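Local coordinates for flagellin B1 (Methanocaldococcus jannaschii DSM 2661, PDB 5YA6), which probably serves as a building subunit of the archaellum, the archaeal motility filament, and carries a bound calcium ion in its globular domain, at residues B[33-38]-B[76-81]; B[88-91]-B[95-98]; B[105-110]-B[116-121]. All coordinates share one frame; numbering follows the deposited sequence.

The three contacts follow one another along the chain and gather round one mixed beta sheet of the flagellin domain, with centres about 11 to 12 Å apart. Strand 117-123, used by contact 3, lies between strand 28-38 of contact 1 and strand 94-99 of contact 2, laced to them by backbone bonds such as Ile34 with Leu120 and Val96 with Leu121. Contacts 1 and 2 do not touch, their nearest atoms being about 6 Å apart; both bring parts of the long connection between strands 59-69 and 94-99 against the sheet. Contact 3 ties the calcium-binding loop to Asp116, just ahead of strand 117-123, so loop connections and metal site are all anchored on neighbouring strands.

Contact 1 of 3, residues B[33-38]-B[76-81]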
# COMPACT_ATOMS: atom_id res chain seq x y z
N ALA B 33 -6.50 -14.37 0.86
CA ALA B 33 -5.57 -15.30 0.26
C ALA B 33 -4.81 -14.52 -0.82
O ALA B 33 -5.41 -14.09 -1.86
CB ALA B 33 -6.32 -16.50 -0.33
N ILE B 34 -3.49 -14.31 -0.58
CA ILE B 34 -2.68 -13.47 -1.47
C ILE B 34 -1.78 -14.36 -2.28
O ILE B 34 -0.88 -15.05 -1.73
CB ILE B 34 -1.86 -12.45 -0.67
CG1 ILE B 34 -2.81 -11.60 0.18
CG2 ILE B 34 -0.93 -11.67 -1.56
CD1 ILE B 34 -2.09 -10.85 1.31
N TYR B 35 -2.01 -14.41 -3.58
CA TYR B 35 -1.26 -15.33 -4.45
C TYR B 35 -0.03 -14.66 -5.03
O TYR B 35 -0.07 -13.51 -5.45
CB TYR B 35 -2.09 -15.87 -5.59
CG TYR B 35 -3.27 -16.72 -5.09
CD1 TYR B 35 -4.44 -16.17 -4.61
CD2 TYR B 35 -3.22 -18.11 -5.15
CE1 TYR B 35 -5.50 -16.94 -4.15
CE2 TYR B 35 -4.28 -18.89 -4.69
CZ TYR B 35 -5.42 -18.31 -4.22
OH TYR B 35 -6.45 -19.13 -3.74
N ILE B 36 1.08 -15.39 -4.89
CA ILE B 36 2.46 -14.93 -5.14
C ILE B 36 3.21 -15.89 -6.10
O ILE B 36 3.08 -17.10 -5.96
CB ILE B 36 3.23 -14.88 -3.82
CG1 ILE B 36 2.56 -13.87 -2.84
CG2 ILE B 36 4.70 -14.61 -4.06
CD1 ILE B 36 2.66 -12.42 -3.30
N THR B 37 3.99 -15.36 -7.02
CA THR B 37 4.87 -16.13 -7.88
C THR B 37 6.14 -15.31 -8.10
O THR B 37 6.09 -14.08 -8.05
CB THR B 37 4.21 -16.53 -9.22
OG1 THR B 37 4.95 -17.58 -9.88
CG2 THR B 37 4.13 -15.36 -10.15
N PRO B 38 7.27 -15.95 -8.34
CA PRO B 38 8.47 -15.13 -8.65
C PRO B 38 8.34 -14.33 -9.95
O PRO B 38 7.70 -14.78 -10.89
CB PRO B 38 9.60 -16.15 -8.74
CG PRO B 38 9.11 -17.34 -7.94
CD PRO B 38 7.61 -17.36 -8.21
N ASP B 76 -9.96 -26.43 -4.43
CA ASP B 76 -10.85 -25.34 -4.81
C ASP B 76 -11.16 -24.41 -3.65
O ASP B 76 -11.25 -23.19 -3.86
CB ASP B 76 -12.15 -25.88 -5.36
CG ASP B 76 -11.94 -26.69 -6.59
OD1 ASP B 76 -11.50 -26.09 -7.59
OD2 ASP B 76 -12.21 -27.91 -6.54
N ASP B 77 -11.35 -24.96 -2.46
CA ASP B 77 -11.68 -24.11 -1.27
C ASP B 77 -10.52 -23.88 -0.29
O ASP B 77 -10.38 -24.66 0.68
CB ASP B 77 -12.84 -24.71 -0.50
CG ASP B 77 -13.37 -23.78 0.60
OD1 ASP B 77 -12.89 -22.62 0.81
OD2 ASP B 77 -14.34 -24.22 1.25
N ILE B 78 -9.73 -22.82 -0.46
CA ILE B 78 -8.57 -22.73 0.45
C ILE B 78 -8.91 -21.92 1.71
O ILE B 78 -8.02 -21.65 2.48
CB ILE B 78 -7.34 -22.11 -0.26
CG1 ILE B 78 -7.71 -20.86 -1.03
CG2 ILE B 78 -6.72 -23.13 -1.24
CD1 ILE B 78 -7.91 -19.62 -0.15
N PHE B 79 -10.17 -21.60 1.94
CA PHE B 79 -10.62 -20.92 3.18
C PHE B 79 -11.15 -21.87 4.26
O PHE B 79 -11.47 -21.43 5.38
CB PHE B 79 -11.66 -19.88 2.89
CG PHE B 79 -11.10 -18.72 2.14
CD1 PHE B 79 -10.08 -17.96 2.69
CD2 PHE B 79 -11.59 -18.38 0.88
CE1 PHE B 79 -9.52 -16.91 1.96
CE2 PHE B 79 -11.06 -17.31 0.15
CZ PHE B 79 -10.03 -16.57 0.71
N ASN B 80 -11.24 -23.14 3.96
CA ASN B 80 -11.88 -24.08 4.91
C ASN B 80 -10.93 -24.62 5.96
O ASN B 80 -9.91 -25.26 5.65
CB ASN B 80 -12.44 -25.21 4.05
CG ASN B 80 -13.20 -26.26 4.85
OD1 ASN B 80 -12.76 -26.74 5.89
ND2 ASN B 80 -14.35 -26.63 4.32
N SER B 81 -11.20 -24.28 7.23
CA SER B 81 -10.26 -24.64 8.33
C SER B 81 -10.43 -26.10 8.76
O SER B 81 -9.65 -26.56 9.58
CB SER B 81 -10.40 -23.70 9.48
OG SER B 81 -11.63 -23.89 10.21
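Ala33 and Tyr35, on strand 28-38 of the flagellin beta sheet, receive Ile78 and Phe79 from the loop that follows strand 59-69. Both strand residues turn to the same side of the sheet, and the loop is laid against it through apolar side chains. Ile78 meets Tyr35 from the opposite direction: its CG1 comes to 3.5 Å from Tyr35 OH. The CD1 methyl of Ile78 sits over one face of the Phe79 ring, near its centre and 3.6 Å above the plane, and touches Ala33 CB at 3.5 Å. CG1 of Ile78 lies between the backbone N and the carbonyl carbon (chi1 47°), which sends it toward the strand, and chi2 of 77° then sets CD1 beside Ala33. The Phe79 ring meets Ala33 CB obliquely through CZ, at 3.9 Å, and packs on Thr19 of the adjoining strand. With an alanine in place of Phe79, Ala33 CB and Ile78 CD1 would probably both lose the ring against which they rest, leaving a gap beside the strand. An Asx turn shapes the loop just before this ring: Phe79 N donates to Asp77 OD1 over 3.1 Å, approaching from above the carboxylate plane.

Contact 2 of 3, residues B[88-91]-B[95-98]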
# COMPACT_ATOMS: atom_id res chain seq x y z
N SER B 88 -5.51 -22.29 11.74
CA SER B 88 -5.43 -21.98 13.15
C SER B 88 -4.22 -21.11 13.55
O SER B 88 -4.31 -20.37 14.54
CB SER B 88 -5.42 -23.25 14.00
OG SER B 88 -4.14 -23.87 14.05
N LEU B 89 -3.16 -21.19 12.76
CA LEU B 89 -1.92 -20.42 12.98
C LEU B 89 -1.92 -19.03 12.30
O LEU B 89 -0.99 -18.23 12.53
CB LEU B 89 -0.71 -21.21 12.55
CG LEU B 89 -0.51 -22.62 13.14
CD1 LEU B 89 0.52 -23.43 12.40
CD2 LEU B 89 -0.27 -22.56 14.62
N ALA B 90 -2.94 -18.71 11.53
CA ALA B 90 -3.04 -17.35 10.97
C ALA B 90 -3.69 -16.49 12.00
O ALA B 90 -4.90 -16.45 12.14
CB ALA B 90 -3.83 -17.40 9.67
N ASP B 91 -2.87 -15.74 12.72
CA ASP B 91 -3.34 -14.96 13.84
C ASP B 91 -3.14 -13.45 13.59
O ASP B 91 -2.99 -12.99 12.45
CB ASP B 91 -2.70 -15.46 15.12
CG ASP B 91 -1.22 -15.25 15.16
OD1 ASP B 91 -0.64 -14.57 14.29
OD2 ASP B 91 -0.57 -15.76 16.11
N TYR B 95 1.22 -14.87 8.97
CA TYR B 95 0.57 -15.46 7.78
C TYR B 95 1.02 -16.92 7.66
O TYR B 95 2.11 -17.30 8.11
CB TYR B 95 0.86 -14.69 6.41
CG TYR B 95 2.32 -14.61 6.06
CD1 TYR B 95 3.10 -13.58 6.54
CD2 TYR B 95 2.94 -15.59 5.31
CE1 TYR B 95 4.45 -13.51 6.27
CE2 TYR B 95 4.27 -15.55 5.02
CZ TYR B 95 5.05 -14.51 5.52
OH TYR B 95 6.41 -14.54 5.26
N VAL B 96 0.19 -17.74 7.01
CA VAL B 96 0.58 -19.10 6.66
C VAL B 96 0.81 -19.22 5.17
O VAL B 96 0.02 -18.69 4.37
CB VAL B 96 -0.55 -20.06 7.16
CG1 VAL B 96 -0.32 -21.48 6.65
CG2 VAL B 96 -0.68 -19.93 8.67
N VAL B 97 1.83 -19.93 4.76
CA VAL B 97 2.02 -20.12 3.34
C VAL B 97 1.38 -21.42 2.87
O VAL B 97 1.64 -22.48 3.45
CB VAL B 97 3.52 -20.14 2.96
CG1 VAL B 97 3.73 -20.40 1.48
CG2 VAL B 97 4.19 -18.81 3.40
N GLY B 98 0.55 -21.34 1.86
CA GLY B 98 -0.03 -22.57 1.20
C GLY B 98 0.70 -22.79 -0.09
O GLY B 98 0.87 -21.87 -0.91
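Val96 points its side chain at the turn formed by Leu89 and Ala90, and a single methyl, CG2, does the touching. The short 3-10 segment that ends at Leu89 runs into a loop, and the chain then comes back within a few residues as strand 94-99, so this is a local connection folded onto the strand it leads into. The tight part is at the Leu89-Ala90 peptide. Val96 CG2 lies 3.8 Å from Ala90 N and 3.9 Å from the Leu89 carbonyl carbon, resting on the backbone link itself. From there it also reaches the two beta carbons, Leu89 CB at 4.1 Å and Ala90 CB at 4.2 Å. The valine torsion explains the choice of methyl: with CG1 opposite the backbone N (chi1 172°), CG2 is left anti to the carbonyl carbon and projects to the turn. Val96 and Ala90 are both buried, and Val96 also packs on Leu121 of strand 117-123.

Leu89 marks the looser, solvent side. It is exposed, and across this contact its side chain meets Val96 through CB, while Ser66 and Thr67 of strand 59-69 provide further neighbours. Beyond Ala90, Asp91 is partly exposed, its OD1 accepting from Ser93 N and bonding to Ser94 OG at the entry to the strand. On the strand, Tyr95 directs its side chain away from the turn; its OH bonds to Ala50 O and its ring meets Phe142 edge-to-face. The backbone of Tyr95 to Val97 bonds to the neighbouring strands 59-69 and 117-123. Between 88-91 and 95-98 themselves, a methyl rests on carbon and backbone, held by dispersion, and the hydrogen bonds lie beside it.

Contact 3 of 3, residues B[105-110]-B[116-121]; sequences GSLSNG and DIAVLL. With CA (calcium ion), chain D.
Ser106 and Asp116 meet at a calcium ion, which joins the loop 105-110 to the residue just before strand 117-123. Ser106 OG binds calcium at 2.4 Å, and Asp116 grips it with both carboxylate oxygens, OD1 and OD2, each at 2.4 Å. With OG between its backbone N and carbonyl carbon (chi1 66°), the serine hydroxyl faces the ion. Shared coordination brings Ser106 OG and Asp116 OD2 to 3.1 Å from each other without a hydrogen bond; OG is instead hydrogen-bonded to Val111 O. A water ligand and the side chains of Asp102, Asp104 and Asn113 complete the site.

Apolar packing lies beside the metal. Leu107 turns toward the strand from the opposite direction to Asp116, its CD1 lying 4.0 Å from Ala118 CB. The same methyl is 3.8 Å from Ile117 O.

Backbone bonds keep the loop compact: Ser108 N, Asn109 N and Gly110 N donate to Gly105 O, Ser106 O and Leu107 O in turn. Leu107 N also donates to Asp102 OD2, linking this 3-10 turn to another metal ligand. Acidic, serine and asparagine ligands, drawn from the loop and from the residue that leads into the strand, make this the calcium-binding site of the archaeal flagellin.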
# COMPACT_ATOMS: atom_id res chain seq x y z
N GLY B 105 9.22 -29.17 -4.91
CA GLY B 105 9.08 -29.27 -3.44
C GLY B 105 9.73 -28.17 -2.56
O GLY B 105 9.62 -28.22 -1.36
N SER B 106 10.37 -27.19 -3.22
CA SER B 106 11.14 -26.15 -2.53
C SER B 106 10.34 -25.35 -1.47
O SER B 106 10.89 -24.94 -0.43
CB SER B 106 11.78 -25.21 -3.58
OG SER B 106 10.83 -24.48 -4.31
N LEU B 107 9.04 -25.14 -1.71
CA LEU B 107 8.20 -24.39 -0.75
C LEU B 107 8.04 -25.05 0.61
O LEU B 107 7.82 -24.35 1.62
CB LEU B 107 6.83 -24.05 -1.33
CG LEU B 107 6.79 -22.89 -2.29
CD1 LEU B 107 5.43 -22.87 -2.92
CD2 LEU B 107 7.02 -21.57 -1.56
N SER B 108 8.23 -26.37 0.67
CA SER B 108 8.21 -27.08 1.92
C SER B 108 9.44 -26.81 2.76
O SER B 108 9.41 -27.06 3.94
CB SER B 108 7.94 -28.59 1.72
OG SER B 108 6.64 -28.76 1.10
N ASN B 109 10.51 -26.26 2.17
CA ASN B 109 11.57 -25.65 2.93
C ASN B 109 11.55 -24.11 2.97
O ASN B 109 12.56 -23.48 3.30
CB ASN B 109 12.91 -26.14 2.41
CG ASN B 109 13.48 -27.16 3.32
OD1 ASN B 109 13.92 -26.83 4.42
ND2 ASN B 109 13.35 -28.43 2.94
N GLY B 110 10.41 -23.54 2.58
CA GLY B 110 10.26 -22.06 2.63
C GLY B 110 10.99 -21.33 1.50
O GLY B 110 11.35 -20.15 1.68
N ASP B 116 6.84 -21.52 -9.35
CA ASP B 116 6.08 -21.82 -8.14
C ASP B 116 4.96 -20.84 -7.95
O ASP B 116 5.11 -19.67 -8.32
CB ASP B 116 6.93 -21.78 -6.87
CG ASP B 116 7.91 -22.94 -6.73
OD1 ASP B 116 7.91 -23.92 -7.54
OD2 ASP B 116 8.66 -22.87 -5.75
N ILE B 117 3.88 -21.30 -7.32
CA ILE B 117 2.82 -20.40 -6.85
C ILE B 117 2.61 -20.73 -5.38
O ILE B 117 2.40 -21.89 -5.01
CB ILE B 117 1.49 -20.50 -7.64
CG1 ILE B 117 1.74 -20.26 -9.12
CG2 ILE B 117 0.45 -19.51 -7.09
CD1 ILE B 117 0.49 -20.58 -9.96
N ALA B 118 2.61 -19.69 -4.56
CA ALA B 118 2.28 -19.82 -3.16
C ALA B 118 1.09 -18.94 -2.86
O ALA B 118 0.84 -17.96 -3.55
CB ALA B 118 3.43 -19.43 -2.27
N VAL B 119 0.37 -19.24 -1.78
CA VAL B 119 -0.70 -18.34 -1.32
C VAL B 119 -0.40 -17.95 0.11
O VAL B 119 0.08 -18.77 0.92
CB VAL B 119 -2.10 -19.00 -1.50
CG1 VAL B 119 -2.22 -20.27 -0.67
CG2 VAL B 119 -3.20 -18.02 -1.18
N LEU B 120 -0.59 -16.68 0.48
CA LEU B 120 -0.42 -16.22 1.86
C LEU B 120 -1.81 -16.22 2.42
O LEU B 120 -2.67 -15.48 1.97
CB LEU B 120 0.21 -14.82 1.91
CG LEU B 120 1.44 -14.66 1.00
CD1 LEU B 120 1.94 -13.22 1.18
CD2 LEU B 120 2.57 -15.65 1.31
N LEU B 121 -2.00 -17.02 3.45
CA LEU B 121 -3.26 -17.10 4.15
C LEU B 121 -3.21 -16.12 5.35
O LEU B 121 -2.40 -16.24 6.28
CB LEU B 121 -3.48 -18.58 4.59
CG LEU B 121 -3.38 -19.64 3.49
CD1 LEU B 121 -3.48 -21.03 4.16
CD2 LEU B 121 -4.42 -19.43 2.40
CA CA D . 9.72 -24.94 -6.39
O HOH W 1 9.73 -26.00 -8.60